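Local coordinates for cutm, flavoprotein of carbon monoxide dehydrogenase (PDB 1FFV), which binds FAD as the flavoprotein subunit of carbon monoxide dehydrogenase and probably relays the electrons released by the oxidation of carbon monoxide, at residues M1-F6 against M40-F45; R64-T69 against E169-A174; G122-A127 against D192-G197; Q177-A182 against V201-G206. All blocks are in the same frame, centred on the assembly; numbering follows the deposited sequence.

Contact 1: residues M1-F6 against M40-F45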
# COMPACT_ATOMS: atom_id res chain seq x y z
N MET C 1 26.64 14.04 5.94
CA MET C 1 25.55 14.74 5.25
C MET C 1 24.85 15.73 6.18
O MET C 1 24.46 16.82 5.76
CB MET C 1 24.51 13.73 4.75
CG MET C 1 23.37 14.33 3.94
SD MET C 1 23.95 14.91 2.33
CE MET C 1 22.37 15.24 1.48
N ILE C 2 24.71 15.33 7.44
CA ILE C 2 24.02 16.12 8.45
C ILE C 2 24.91 17.10 9.21
O ILE C 2 25.75 16.69 10.01
CB ILE C 2 23.33 15.19 9.46
CG1 ILE C 2 22.43 14.20 8.71
CG2 ILE C 2 22.54 15.99 10.50
CD1 ILE C 2 21.40 14.86 7.83
N PRO C 3 24.73 18.42 8.97
CA PRO C 3 25.53 19.43 9.66
C PRO C 3 25.04 19.58 11.09
O PRO C 3 23.86 19.34 11.38
CB PRO C 3 25.25 20.70 8.84
CG PRO C 3 23.86 20.51 8.42
CD PRO C 3 23.80 19.05 8.01
N PRO C 4 25.94 19.95 12.01
CA PRO C 4 25.55 20.12 13.42
C PRO C 4 24.59 21.31 13.58
O PRO C 4 24.40 22.10 12.65
CB PRO C 4 26.88 20.37 14.12
CG PRO C 4 27.69 21.05 13.06
CD PRO C 4 27.38 20.23 11.83
N ARG C 5 23.94 21.39 14.74
CA ARG C 5 23.01 22.48 15.02
C ARG C 5 23.73 23.83 15.15
O ARG C 5 24.85 23.88 15.64
CB ARG C 5 22.19 22.16 16.28
CG ARG C 5 20.84 21.52 15.96
CD ARG C 5 20.27 20.67 17.09
NE ARG C 5 20.18 21.39 18.36
CZ ARG C 5 20.26 20.80 19.55
NH1 ARG C 5 20.41 19.48 19.64
NH2 ARG C 5 20.25 21.54 20.67
N PHE C 6 23.09 24.89 14.67
CA PHE C 6 23.65 26.25 14.74
C PHE C 6 22.56 27.32 14.67
O PHE C 6 21.44 27.05 14.21
CB PHE C 6 24.65 26.48 13.60
CG PHE C 6 24.06 26.33 12.22
CD1 PHE C 6 23.39 27.38 11.61
CD2 PHE C 6 24.18 25.13 11.52
CE1 PHE C 6 22.85 27.24 10.34
CE2 PHE C 6 23.65 24.98 10.24
CZ PHE C 6 22.98 26.04 9.65
N MET C 40 31.91 21.36 4.45
CA MET C 40 32.75 21.07 5.62
C MET C 40 31.88 20.81 6.84
O MET C 40 32.21 19.97 7.67
CB MET C 40 33.70 22.23 5.94
CG MET C 40 34.76 22.50 4.89
SD MET C 40 35.88 23.81 5.43
CE MET C 40 37.47 23.10 4.93
N MET C 41 30.77 21.53 6.95
CA MET C 41 29.86 21.36 8.07
C MET C 41 29.13 20.02 7.98
O MET C 41 28.98 19.32 8.99
CB MET C 41 28.87 22.52 8.14
CG MET C 41 29.52 23.84 8.55
SD MET C 41 28.32 25.17 8.70
CE MET C 41 27.49 24.69 10.22
N LYS C 42 28.73 19.64 6.77
CA LYS C 42 28.05 18.36 6.56
C LYS C 42 28.96 17.18 6.90
O LYS C 42 28.49 16.11 7.26
CB LYS C 42 27.53 18.27 5.13
CG LYS C 42 26.34 19.19 4.87
CD LYS C 42 26.07 19.39 3.39
CE LYS C 42 25.69 18.10 2.69
NZ LYS C 42 25.41 18.38 1.25
N LEU C 43 30.28 17.39 6.81
CA LEU C 43 31.26 16.36 7.13
C LEU C 43 31.81 16.53 8.56
O LEU C 43 32.70 15.78 8.98
CB LEU C 43 32.42 16.40 6.14
CG LEU C 43 32.10 16.06 4.69
CD1 LEU C 43 33.35 16.20 3.83
CD2 LEU C 43 31.54 14.65 4.60
N ARG C 44 31.31 17.52 9.28
CA ARG C 44 31.74 17.81 10.65
C ARG C 44 33.23 18.22 10.77
O ARG C 44 33.90 17.87 11.74
CB ARG C 44 31.44 16.62 11.59
CG ARG C 44 29.99 16.10 11.53
CD ARG C 44 29.05 16.76 12.54
NE ARG C 44 27.66 16.33 12.35
CZ ARG C 44 26.76 16.18 13.33
NH1 ARG C 44 27.08 16.41 14.59
NH2 ARG C 44 25.52 15.82 13.03
N PHE C 45 33.76 18.91 9.75
CA PHE C 45 35.14 19.40 9.77
C PHE C 45 35.12 20.75 10.47
O PHE C 45 36.08 21.14 11.12
CB PHE C 45 35.68 19.64 8.36
CG PHE C 45 36.07 18.40 7.62
CD1 PHE C 45 36.15 17.17 8.28
CD2 PHE C 45 36.32 18.45 6.25
CE1 PHE C 45 36.48 16.01 7.58
CE2 PHE C 45 36.65 17.30 5.53
CZ PHE C 45 36.73 16.07 6.20
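A Schellman motif ends helix 37-42, and Arg44, the residue with positive phi that leaves the helix there, turns its side chain back to hold Ile2 in the N-terminal tail. Two of its nitrogens approach a single acceptor side-on. NE lies 3.0 Å from Ile2 O, almost in line with the carbonyl, whereas NH2, at 3.2 Å from Ile2 O, comes in well above the carbonyl plane. Both bonds are bent, as expected when two donors share one oxygen. A kink at chi2 (-92°) swings the guanidinium over the tail, so that Pro4 N and CD and the carbonyl carbon of Pro3 lie over one of its faces, toward the rim. NH2 is not spent on Ile2 alone, for it also forms a salt bridge with an acidic side chain of another protein of the complex.

The last helical turn supplies the rest. Met1 N donates to Lys42 O at 3.1 Å, and the two side chains run the same way side by side, with Met1 SD 3.7 Å from Lys42 CE. Lys42 NZ bonds to the backbone of a third protein chain, and the side chain of Met1 comes to about 5 Å from a bound two-iron, two-sulfur cluster, which places this corner at a subunit interface beside a redox centre. The carbonyl of Met41 faces the prolines, its O being 3.5 Å from Pro3 CA in a C-H...O contact. Farther along, Phe6 and Met41 cross at about a right angle in a Met-aromatic contact, oblique to the ring, where Met41 CE reaches within 3.6 Å of Phe6 CD2.

Contact 2: residues R64-T69 against E169-A174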
# COMPACT_ATOMS: atom_id res chain seq x y z
N ARG C 64 30.75 47.14 -11.22
CA ARG C 64 30.80 48.48 -11.80
C ARG C 64 32.21 48.94 -12.12
O ARG C 64 33.17 48.21 -11.92
CB ARG C 64 30.13 49.48 -10.85
CG ARG C 64 30.76 49.52 -9.47
CD ARG C 64 29.75 49.97 -8.42
NE ARG C 64 29.68 49.02 -7.31
CZ ARG C 64 30.12 49.28 -6.08
NH1 ARG C 64 30.64 50.47 -5.80
NH2 ARG C 64 30.06 48.34 -5.14
N GLU C 65 32.31 50.16 -12.64
CA GLU C 65 33.59 50.76 -13.00
C GLU C 65 33.78 52.13 -12.35
O GLU C 65 32.88 52.97 -12.37
CB GLU C 65 33.73 50.91 -14.51
CG GLU C 65 33.83 49.59 -15.27
CD GLU C 65 34.14 49.81 -16.74
OE1 GLU C 65 33.19 50.02 -17.52
OE2 GLU C 65 35.34 49.77 -17.11
N GLU C 66 34.94 52.30 -11.73
CA GLU C 66 35.31 53.56 -11.10
C GLU C 66 36.65 53.92 -11.73
O GLU C 66 37.70 53.38 -11.35
CB GLU C 66 35.43 53.38 -9.59
CG GLU C 66 34.10 53.07 -8.91
CD GLU C 66 34.21 52.94 -7.39
OE1 GLU C 66 35.19 53.44 -6.80
OE2 GLU C 66 33.29 52.34 -6.79
N GLY C 67 36.60 54.79 -12.73
CA GLY C 67 37.81 55.18 -13.43
C GLY C 67 38.27 53.99 -14.25
O GLY C 67 37.49 53.44 -15.03
N SER C 68 39.50 53.54 -14.03
CA SER C 68 40.03 52.40 -14.76
C SER C 68 40.04 51.13 -13.91
O SER C 68 40.70 50.14 -14.26
CB SER C 68 41.43 52.72 -15.27
OG SER C 68 42.26 53.15 -14.20
N THR C 69 39.31 51.15 -12.80
CA THR C 69 39.24 50.01 -11.89
C THR C 69 37.90 49.30 -11.99
O THR C 69 36.85 49.94 -11.98
CB THR C 69 39.42 50.47 -10.42
OG1 THR C 69 40.70 51.09 -10.27
CG2 THR C 69 39.30 49.31 -9.46
N GLU C 169 34.36 44.03 -1.58
CA GLU C 169 34.49 44.00 -3.03
C GLU C 169 35.91 43.69 -3.50
O GLU C 169 36.88 43.82 -2.75
CB GLU C 169 34.05 45.35 -3.61
CG GLU C 169 34.75 46.54 -2.97
CD GLU C 169 34.16 47.89 -3.36
OE1 GLU C 169 34.95 48.78 -3.76
OE2 GLU C 169 32.93 48.07 -3.25
N ILE C 170 36.00 43.25 -4.75
CA ILE C 170 37.28 42.93 -5.37
C ILE C 170 37.53 43.97 -6.46
O ILE C 170 36.77 44.09 -7.42
CB ILE C 170 37.29 41.48 -5.95
CG1 ILE C 170 37.27 40.44 -4.83
CG2 ILE C 170 38.53 41.27 -6.82
CD1 ILE C 170 35.91 40.16 -4.24
N ARG C 171 38.59 44.75 -6.27
CA ARG C 171 38.95 45.79 -7.22
C ARG C 171 40.13 45.35 -8.07
O ARG C 171 41.17 44.95 -7.55
CB ARG C 171 39.33 47.06 -6.47
CG ARG C 171 38.32 47.52 -5.46
CD ARG C 171 38.70 48.88 -4.93
NE ARG C 171 37.52 49.72 -4.86
CZ ARG C 171 37.29 50.77 -5.64
NH1 ARG C 171 38.18 51.15 -6.55
NH2 ARG C 171 36.12 51.36 -5.57
N VAL C 172 39.97 45.46 -9.37
CA VAL C 172 41.03 45.06 -10.28
C VAL C 172 41.16 46.02 -11.45
O VAL C 172 40.17 46.50 -11.99
CB VAL C 172 40.89 43.56 -10.72
CG1 VAL C 172 39.48 43.05 -10.52
CG2 VAL C 172 41.33 43.36 -12.16
N PRO C 173 42.41 46.39 -11.79
CA PRO C 173 42.65 47.31 -12.91
C PRO C 173 42.21 46.69 -14.23
O PRO C 173 42.46 45.52 -14.49
CB PRO C 173 44.16 47.55 -12.85
CG PRO C 173 44.70 46.36 -12.12
CD PRO C 173 43.66 46.13 -11.05
N ALA C 174 41.49 47.47 -15.02
CA ALA C 174 41.02 47.00 -16.32
C ALA C 174 42.23 46.70 -17.19
O ALA C 174 43.25 47.39 -17.12
CB ALA C 174 40.15 48.06 -16.98
O HOH W 1 32.69 50.77 -4.22
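Arg171 meets Glu66 at the edge of its guanidinium, while the methyl of Thr69 approaches the same group obliquely. Glu66 OE1 lies almost exactly in the guanidinium plane and takes a short, fairly straight bond of 2.6 Å from Arg171 NH2. The carboxylate is turned 65° from that plane, and the donor reaches OE1 from above the carboxylate. A chi1 of -61° carries the Thr69 methyl across from its own amide nitrogen, which sets CG2 3.6 Å from Arg171 NH1.

Within strand 166-173, Glu169 OE1 receives Arg171 NE at 2.9 Å, a second charged bond that fixes how the guanidinium is rotated. From strand 63-66, Arg64 NH2 stands 3.4 Å from Glu169 OE2 in a long salt bridge whose planes are steeply inclined, and Arg64 NH1 makes another, also 3.4 Å, to Glu66 OE2 in its own segment, completing a salt-bridge network. A water sits among Arg64, Glu66 and Glu169, 2.9 Å from Glu169 OE2.

This polar group spans one face of a five-stranded antiparallel sheet, in which strand 69-73 lies between edge strand 63-66 and central strand 166-173. Beside the type II' turn from Glu66 to Thr69, Thr69 and Pro173 form an antiparallel non-hydrogen-bonded pair, and the next link is Ala174 N to Ser68 O, 2.9 Å and nearly linear at 175°. Two acids alternate with two arginines across the strands, so each like-charged pair has opposite charges placed around it. This probably favours the ionised form of all four side chains on a surface that is only partly buried.

Contact 3: residues G122-A127 against D192-G197. With FAD (flavin-adenine dinucleotide), chain J.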
# COMPACT_ATOMS: atom_id res chain seq x y z
N GLY C 122 43.72 24.89 -3.47
CA GLY C 122 43.04 24.23 -4.57
C GLY C 122 42.14 25.14 -5.38
O GLY C 122 41.85 24.83 -6.54
N ASN C 123 41.67 26.23 -4.79
CA ASN C 123 40.79 27.17 -5.48
C ASN C 123 41.52 27.94 -6.60
O ASN C 123 42.74 28.08 -6.57
CB ASN C 123 40.15 28.13 -4.48
CG ASN C 123 38.99 27.50 -3.70
OD1 ASN C 123 38.33 28.21 -2.94
ND2 ASN C 123 38.72 26.22 -3.89
N ASP C 124 40.76 28.42 -7.59
CA ASP C 124 41.34 29.13 -8.73
C ASP C 124 41.49 30.65 -8.60
O ASP C 124 42.47 31.22 -9.09
CB ASP C 124 40.55 28.81 -10.00
CG ASP C 124 40.53 27.32 -10.32
OD1 ASP C 124 41.60 26.74 -10.58
OD2 ASP C 124 39.44 26.73 -10.31
N HIS C 125 40.53 31.31 -7.96
CA HIS C 125 40.60 32.75 -7.82
C HIS C 125 41.83 33.30 -7.13
O HIS C 125 42.26 34.40 -7.45
CB HIS C 125 39.33 33.32 -7.20
CG HIS C 125 38.19 33.41 -8.17
ND1 HIS C 125 38.26 34.18 -9.30
CD2 HIS C 125 36.99 32.79 -8.20
CE1 HIS C 125 37.14 34.04 -10.00
NE2 HIS C 125 36.36 33.20 -9.35
N PRO C 126 42.39 32.57 -6.14
CA PRO C 126 43.59 33.13 -5.51
C PRO C 126 44.68 33.44 -6.56
O PRO C 126 45.11 34.59 -6.67
CB PRO C 126 44.00 32.02 -4.54
CG PRO C 126 42.67 31.51 -4.08
CD PRO C 126 41.89 31.41 -5.37
N ALA C 127 45.07 32.46 -7.38
CA ALA C 127 46.09 32.71 -8.40
C ALA C 127 45.62 33.74 -9.41
O ALA C 127 46.38 34.62 -9.81
CB ALA C 127 46.49 31.41 -9.11
N ASP C 192 36.46 19.59 -11.05
CA ASP C 192 37.37 19.14 -10.00
C ASP C 192 38.43 20.21 -9.80
O ASP C 192 38.60 21.09 -10.64
CB ASP C 192 38.04 17.82 -10.42
CG ASP C 192 38.86 17.17 -9.30
OD1 ASP C 192 38.67 17.50 -8.11
OD2 ASP C 192 39.69 16.29 -9.62
N TRP C 193 39.11 20.16 -8.66
CA TRP C 193 40.16 21.11 -8.37
C TRP C 193 41.38 20.76 -9.20
O TRP C 193 41.60 19.61 -9.56
CB TRP C 193 40.49 21.12 -6.88
CG TRP C 193 39.43 21.82 -6.07
CD1 TRP C 193 39.42 23.13 -5.68
CD2 TRP C 193 38.23 21.24 -5.53
NE1 TRP C 193 38.30 23.40 -4.94
CE2 TRP C 193 37.55 22.26 -4.83
CE3 TRP C 193 37.67 19.95 -5.58
CZ2 TRP C 193 36.34 22.03 -4.17
CZ3 TRP C 193 36.47 19.73 -4.93
CH2 TRP C 193 35.81 20.77 -4.23
N ALA C 194 42.16 21.78 -9.55
CA ALA C 194 43.34 21.57 -10.37
C ALA C 194 44.40 20.71 -9.71
O ALA C 194 44.56 20.73 -8.48
CB ALA C 194 43.94 22.92 -10.74
N THR C 195 45.08 19.91 -10.53
CA THR C 195 46.20 19.11 -10.06
C THR C 195 47.34 20.13 -10.02
O THR C 195 48.24 20.08 -9.18
CB THR C 195 46.55 17.98 -11.05
OG1 THR C 195 45.46 17.05 -11.13
CG2 THR C 195 47.81 17.25 -10.61
N ALA C 196 47.28 21.07 -10.96
CA ALA C 196 48.24 22.15 -11.10
C ALA C 196 47.62 23.17 -12.06
O ALA C 196 46.89 22.80 -12.98
CB ALA C 196 49.55 21.64 -11.65
N GLY C 197 47.85 24.45 -11.82
CA GLY C 197 47.31 25.47 -12.69
C GLY C 197 48.21 26.69 -12.72
O GLY C 197 49.01 26.91 -11.80
PA FAD J . 31.43 29.77 1.52
O1A FAD J . 30.58 30.52 2.47
O2A FAD J . 31.19 28.45 1.31
O5B FAD J . 32.79 29.93 2.11
C5B FAD J . 33.32 31.21 2.38
C4B FAD J . 34.47 31.05 3.36
O4B FAD J . 35.09 32.37 3.37
C3B FAD J . 34.10 30.90 4.81
O3B FAD J . 35.14 30.63 5.68
C2B FAD J . 33.37 32.21 5.01
O2B FAD J . 33.14 32.45 6.35
C1B FAD J . 34.32 33.17 4.37
N9A FAD J . 33.74 34.22 3.55
C8A FAD J . 32.86 34.08 2.51
N7A FAD J . 32.52 35.24 1.96
C5A FAD J . 33.20 36.18 2.69
C6A FAD J . 33.27 37.63 2.58
N6A FAD J . 32.61 38.33 1.70
N1A FAD J . 34.08 38.23 3.50
C2A FAD J . 34.78 37.54 4.43
N3A FAD J . 34.78 36.22 4.60
C4A FAD J . 33.99 35.58 3.70
N1 FAD J . 36.44 26.28 -6.41
C2 FAD J . 37.40 26.52 -7.29
O2 FAD J . 38.06 27.51 -7.23
N3 FAD J . 37.72 25.63 -8.34
C4 FAD J . 37.04 24.46 -8.51
O4 FAD J . 37.33 23.72 -9.43
C4X FAD J . 35.98 24.17 -7.56
N5 FAD J . 35.28 23.04 -7.67
C5X FAD J . 34.30 22.82 -6.75
C6 FAD J . 33.58 21.63 -6.89
C7 FAD J . 32.58 21.31 -6.02
C7M FAD J . 31.83 20.01 -6.19
C8 FAD J . 32.24 22.20 -4.95
C8M FAD J . 31.14 21.86 -3.97
C9 FAD J . 32.95 23.40 -4.80
C9A FAD J . 33.97 23.71 -5.70
N10 FAD J . 34.73 24.91 -5.60
C10 FAD J . 35.71 25.14 -6.50
C1' FAD J . 34.41 25.89 -4.52
C2' FAD J . 33.51 27.20 -4.73
O2' FAD J . 34.30 27.43 -5.86
C3' FAD J . 33.84 27.44 -3.27
O3' FAD J . 32.42 27.44 -3.56
C4' FAD J . 33.48 28.74 -2.59
O4' FAD J . 34.88 28.36 -2.41
C5' FAD J . 33.66 29.09 -1.11
O5' FAD J . 32.83 30.28 -1.81
P FAD J . 31.41 30.48 -1.28
O1P FAD J . 30.91 31.75 -2.01
O2P FAD J . 30.58 29.39 -1.47
O3P FAD J . 31.51 30.65 0.18
O HOH W 2 41.24 24.50 -9.14
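Asn123 and Trp193 lie side by side and point the same way, their amide and indole planes only 9° apart, so that the flat end of the asparagine continues the indole sheet at its edge. Gly122 O meets another part of that edge, in plane, at 3.1 Å from Trp193 CD1. The flavin lies against one face of the indole, roughly parallel and offset: Trp193 CZ2 comes to 3.3 Å from C9A of FAD, and N5 sits above the rim rather than the centre. The side chain gets there with CG beside the backbone N (chi1 -74°) and the ring turned broadside.

The flavin thus meets residues from both family regions, the FAD-binding domain of molybdopterin dehydrogenases and the C-terminal domain of CO dehydrogenase flavoproteins, with Gly122-Asp124 leading into helix 125-131 and Asp192-Ala194 leading into strand 196-205.

Asp124 reads the pyrimidine end of the isoalloxazine with backbone and side chain together. Its N gives a bond of 2.9 Å to O2 of FAD, and N3 of FAD donates in return to Asp124 OD2 at 2.8 Å, both bonds at 161°. Tyr183 OH, bonding to OD1, positions the carboxylate from behind, while Lys185, which itself bonds to FAD, forms a salt bridge with OD2. A water bridges the two segments beyond the pyrimidine edge of the flavin, on the Trp193 side of its plane: it donates to Gly122 O and, at 2.7 Å, to Asp124 OD1, and it accepts from Ala194 N at 2.9 Å.

Contact 4: residues Q177-A182 against V201-G206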
# COMPACT_ATOMS: atom_id res chain seq x y z
N GLN C 177 44.45 47.85 -23.35
CA GLN C 177 44.24 47.32 -24.70
C GLN C 177 45.44 46.51 -25.22
O GLN C 177 46.59 46.98 -25.20
CB GLN C 177 43.91 48.46 -25.68
N GLY C 178 45.18 45.27 -25.64
CA GLY C 178 46.23 44.41 -26.14
C GLY C 178 46.85 43.49 -25.09
O GLY C 178 47.85 42.82 -25.36
N THR C 179 46.26 43.46 -23.90
CA THR C 179 46.77 42.60 -22.84
C THR C 179 46.52 41.12 -23.14
O THR C 179 45.42 40.73 -23.51
CB THR C 179 46.11 42.93 -21.49
OG1 THR C 179 46.50 44.24 -21.09
CG2 THR C 179 46.53 41.93 -20.42
N GLY C 180 47.58 40.32 -23.01
CA GLY C 180 47.46 38.89 -23.24
C GLY C 180 47.20 38.23 -21.90
O GLY C 180 47.60 38.76 -20.85
N TRP C 181 46.57 37.06 -21.92
CA TRP C 181 46.24 36.35 -20.68
C TRP C 181 46.01 34.86 -20.90
O TRP C 181 45.89 34.40 -22.04
CB TRP C 181 44.98 36.96 -20.07
CG TRP C 181 43.88 37.13 -21.09
CD1 TRP C 181 43.71 38.18 -21.95
CD2 TRP C 181 42.86 36.18 -21.41
NE1 TRP C 181 42.65 37.94 -22.79
CE2 TRP C 181 42.11 36.72 -22.48
CE3 TRP C 181 42.52 34.92 -20.90
CZ2 TRP C 181 41.02 36.04 -23.05
CZ3 TRP C 181 41.44 34.25 -21.47
CH2 TRP C 181 40.70 34.81 -22.54
N ALA C 182 45.90 34.13 -19.80
CA ALA C 182 45.66 32.70 -19.87
C ALA C 182 45.56 32.05 -18.50
O ALA C 182 46.12 32.54 -17.52
CB ALA C 182 46.76 32.01 -20.68
N VAL C 201 49.08 37.04 -17.03
CA VAL C 201 48.61 38.28 -17.64
C VAL C 201 49.91 38.91 -18.14
O VAL C 201 50.89 38.98 -17.39
CB VAL C 201 47.93 39.24 -16.63
CG1 VAL C 201 47.48 40.50 -17.36
CG2 VAL C 201 46.74 38.57 -15.97
N MET C 202 49.95 39.28 -19.42
CA MET C 202 51.15 39.89 -19.98
C MET C 202 50.89 40.92 -21.06
O MET C 202 49.85 40.92 -21.72
CB MET C 202 52.11 38.81 -20.52
CG MET C 202 51.74 38.21 -21.87
SD MET C 202 52.92 36.95 -22.46
CE MET C 202 54.09 37.93 -23.15
N ARG C 203 51.85 41.83 -21.22
CA ARG C 203 51.78 42.87 -22.23
C ARG C 203 53.01 42.74 -23.12
O ARG C 203 54.07 42.29 -22.68
CB ARG C 203 51.70 44.27 -21.61
CG ARG C 203 50.28 44.75 -21.35
CD ARG C 203 50.28 46.13 -20.69
NE ARG C 203 49.86 46.04 -19.29
CZ ARG C 203 50.48 46.61 -18.27
NH1 ARG C 203 51.58 47.33 -18.45
NH2 ARG C 203 50.03 46.40 -17.04
N LYS C 204 52.84 43.14 -24.37
CA LYS C 204 53.88 43.05 -25.38
C LYS C 204 54.28 44.43 -25.91
O LYS C 204 53.49 45.38 -25.87
CB LYS C 204 53.36 42.14 -26.50
CG LYS C 204 54.01 42.26 -27.86
CD LYS C 204 53.23 41.42 -28.88
N SER C 205 55.54 44.54 -26.33
CA SER C 205 56.10 45.76 -26.90
C SER C 205 57.13 45.29 -27.91
O SER C 205 58.26 44.94 -27.55
CB SER C 205 56.78 46.60 -25.81
OG SER C 205 57.47 47.71 -26.36
N GLY C 206 56.72 45.26 -29.18
CA GLY C 206 57.61 44.79 -30.23
C GLY C 206 57.70 43.28 -30.11
O GLY C 206 56.68 42.59 -30.11
O HOH W 3 50.15 43.84 -25.27
O HOH W 4 46.89 45.11 -18.60
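Gly180 N gives Met202 O a bond of 2.7 Å, nearly in line with the carbonyl, and Met202 N returns one of 2.8 Å to Gly180 O, straight at the hydrogen but arriving from above the carbonyl plane. These reciprocal bonds make Gly180 and Met202 an antiparallel hydrogen-bonded pair. The next pair, Trp181 with Val201, is of the non-hydrogen-bonded kind, with CA atoms 4.3 Å apart, and Val201 CA also points its hydrogen at Gly180 O. These pairs belong to the beta hairpin of strands 180-186 and 196-205, whose short segments run at 155° to one another.

Beyond the paired residues the strands part and water takes over. One molecule donates to Gly178 O and accepts from Lys204 N at 2.9 Å; another donates to Thr179 OG1 at 2.7 Å and accepts from Arg203 NE. The hydroxyl of Thr179 is held from its own side as well, by a bond with Ala176 O. With OG1 beside its backbone N (chi1 -66°), the threonine sends its methyl to the opposing strand instead, where CG2 lies 3.5 Å from Val201 CG1 as the side chains cross obliquely.

Trp181 and Val201 share a face of the sheet, and both pack on Leu93 of helix 92-97; the indole swings away from Val201 and makes a cation-pi contact with Arg285. Met202 points to the other face, against Trp283 of helix 264-285, while on its far side strand 196-205 is bonded to strand 208-217.

Set side by side, the four contacts show how chemistry follows location. Contacts 1, 3 and 4 are buried, whereas contact 2 is partly open and relies on charged side chains. Contact 1, at a subunit interface, pairs an arginine with a backbone carbonyl; contact 3, near the centre of the chain, serves the flavin through an indole face, an aspartate and a water. Contact 4 is mainly backbone pairing with apolar faces. Contacts 3 and 4 use the same strand, 196-205, and contacts 2 and 4 are joined where strand 166-173 leads toward strand 180-186. Contacts 1 and 2 lie on opposite sides of the chain's centre, about 37 Å apart between centres.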